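Local coordinates for protein putative transcriptional regulator (Clostridium difficile, PDB 3QI7) that is of unknown function but has a periplasmic-binding-protein-like fold, and probably binds a small ligand such as a sugar, at residues Asp307-Ser312 with Val364-Leu369. Sequence-based numbering, arbitrary orientation.
Sequences DAFLPS and VILSQL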
# COMPACT_ATOMS: atom_id res chain seq x y z
N ASP A 307 -1.72 0.63 -1.83
CA ASP A 307 -3.18 0.61 -1.90
C ASP A 307 -3.72 0.15 -3.26
O ASP A 307 -4.85 -0.33 -3.35
CB ASP A 307 -3.78 2.01 -1.62
CG ASP A 307 -3.79 2.37 -0.12
OD1 ASP A 307 -3.37 1.54 0.70
OD2 ASP A 307 -4.21 3.50 0.22
N ALA A 308 -2.93 0.33 -4.31
CA ALA A 308 -3.25 -0.22 -5.64
C ALA A 308 -2.63 -1.59 -5.92
O ALA A 308 -3.28 -2.49 -6.46
CB ALA A 308 -2.86 0.79 -6.75
N PHE A 309 -1.38 -1.78 -5.51
CA PHE A 309 -0.71 -3.05 -5.74
C PHE A 309 -1.35 -4.25 -5.06
O PHE A 309 -1.54 -5.28 -5.71
CB PHE A 309 0.80 -2.94 -5.39
CG PHE A 309 1.54 -4.20 -5.61
CD1 PHE A 309 1.88 -4.61 -6.88
CD2 PHE A 309 1.84 -5.04 -4.52
CE1 PHE A 309 2.58 -5.82 -7.09
CE2 PHE A 309 2.53 -6.24 -4.70
CZ PHE A 309 2.88 -6.65 -5.99
N LEU A 310 -1.64 -4.17 -3.76
CA LEU A 310 -2.12 -5.35 -3.04
C LEU A 310 -3.41 -5.90 -3.66
O LEU A 310 -3.49 -7.10 -3.97
CB LEU A 310 -2.28 -5.11 -1.53
CG LEU A 310 -0.97 -4.92 -0.77
CD1 LEU A 310 -1.23 -4.26 0.61
CD2 LEU A 310 -0.17 -6.26 -0.66
N PRO A 311 -4.44 -5.05 -3.83
CA PRO A 311 -5.67 -5.59 -4.44
C PRO A 311 -5.47 -6.07 -5.90
O PRO A 311 -6.03 -7.09 -6.27
CB PRO A 311 -6.66 -4.41 -4.33
CG PRO A 311 -5.82 -3.23 -4.22
CD PRO A 311 -4.61 -3.64 -3.44
N SER A 312 -4.67 -5.38 -6.70
CA SER A 312 -4.43 -5.84 -8.07
C SER A 312 -3.68 -7.18 -8.10
O SER A 312 -4.00 -8.04 -8.91
CB SER A 312 -3.68 -4.80 -8.89
OG SER A 312 -3.71 -5.16 -10.26
N VAL A 364 5.08 -7.65 1.88
CA VAL A 364 5.79 -7.28 0.65
C VAL A 364 6.36 -5.88 0.75
O VAL A 364 5.76 -5.02 1.37
CB VAL A 364 4.85 -7.42 -0.61
CG1 VAL A 364 3.54 -6.72 -0.42
CG2 VAL A 364 5.52 -6.91 -1.90
N ILE A 365 7.53 -5.69 0.15
CA ILE A 365 8.12 -4.37 -0.05
C ILE A 365 8.43 -4.34 -1.53
O ILE A 365 9.00 -5.29 -2.04
CB ILE A 365 9.48 -4.17 0.72
CG1 ILE A 365 9.29 -4.27 2.24
CG2 ILE A 365 10.14 -2.80 0.33
CD1 ILE A 365 8.40 -3.22 2.87
N LEU A 366 8.03 -3.29 -2.22
CA LEU A 366 8.34 -3.18 -3.66
C LEU A 366 9.73 -2.60 -3.87
O LEU A 366 10.26 -1.93 -3.00
CB LEU A 366 7.31 -2.27 -4.35
CG LEU A 366 5.90 -2.82 -4.28
CD1 LEU A 366 4.90 -1.83 -4.93
CD2 LEU A 366 5.83 -4.20 -4.96
N SER A 367 10.30 -2.87 -5.04
CA SER A 367 11.57 -2.29 -5.44
C SER A 367 11.47 -0.79 -5.47
O SER A 367 10.42 -0.22 -5.70
CB SER A 367 12.04 -2.77 -6.81
OG SER A 367 12.59 -4.07 -6.70
N GLN A 368 12.61 -0.17 -5.20
CA GLN A 368 12.72 1.25 -5.12
C GLN A 368 12.56 1.89 -6.50
O GLN A 368 13.09 1.42 -7.48
CB GLN A 368 14.11 1.62 -4.59
CG GLN A 368 14.29 3.11 -4.41
CD GLN A 368 15.69 3.47 -3.95
OE1 GLN A 368 16.67 2.93 -4.44
NE2 GLN A 368 15.78 4.46 -3.09
N LEU A 369 11.88 3.02 -6.53
CA LEU A 369 11.91 3.88 -7.71
C LEU A 369 12.51 5.20 -7.28
O LEU A 369 12.09 5.75 -6.27
CB LEU A 369 10.49 4.06 -8.27
CG LEU A 369 10.37 5.08 -9.41
CD1 LEU A 369 11.05 4.55 -10.69
CD2 LEU A 369 8.90 5.41 -9.68
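Leu-366 lays its CD2 methyl over one face of the Phe-309 ring, a CH-pi contact that fastens helix 306-324 to strand 361-370 in this periplasmic-binding-protein-like fold. The evidence is geometric: CD2 of Leu-366 lies 3.9 Å from the centroid of the Phe-309 ring and only 12° off the ring normal, so the methyl sits above the middle of the ring. Its nearest ring atom is CE2 of Phe-309, while the other branch, CD1 of Leu-366, comes to 4.2 Å from CG of Phe-309, near the root of the ring. Phe-309 reaches the strand because its CG is anti to the backbone N (chi1 180°), which carries the ring outward from the helix. Val-364, two residues before Leu-366 and on the same side of the strand, divides its branches between two partners. CG2 of Val-364 comes obliquely to the ring, 4.2 Å from CE2 of Phe-309; CG1 of Val-364 packs more closely, 3.7 Å from CD2 of Leu-310, the two side chains running alongside one another and pointing opposite ways. No hydrogen bond crosses the interface, and all four touching residues are buried, so apolar packing alone joins the two segments. The axes of helix 307-312 and strand 364-366, taken N to C, make an angle of 124° and approach to 10.9 Å, a separation bridged by side chains. Further out, the ring of Phe-345 meets that of Phe-309 at an incline, and Met-304 also touches Phe-309. The strand is held by backbone bonds from Val-364 to Gly-137 and from Ile-365 to Glu-350, placing it between a parallel and an antiparallel neighbour. Just beyond the apolar patch, the carbonyl O of Leu-366 accepts a hydrogen bond from NH1 of Arg-150, on helix 140-153.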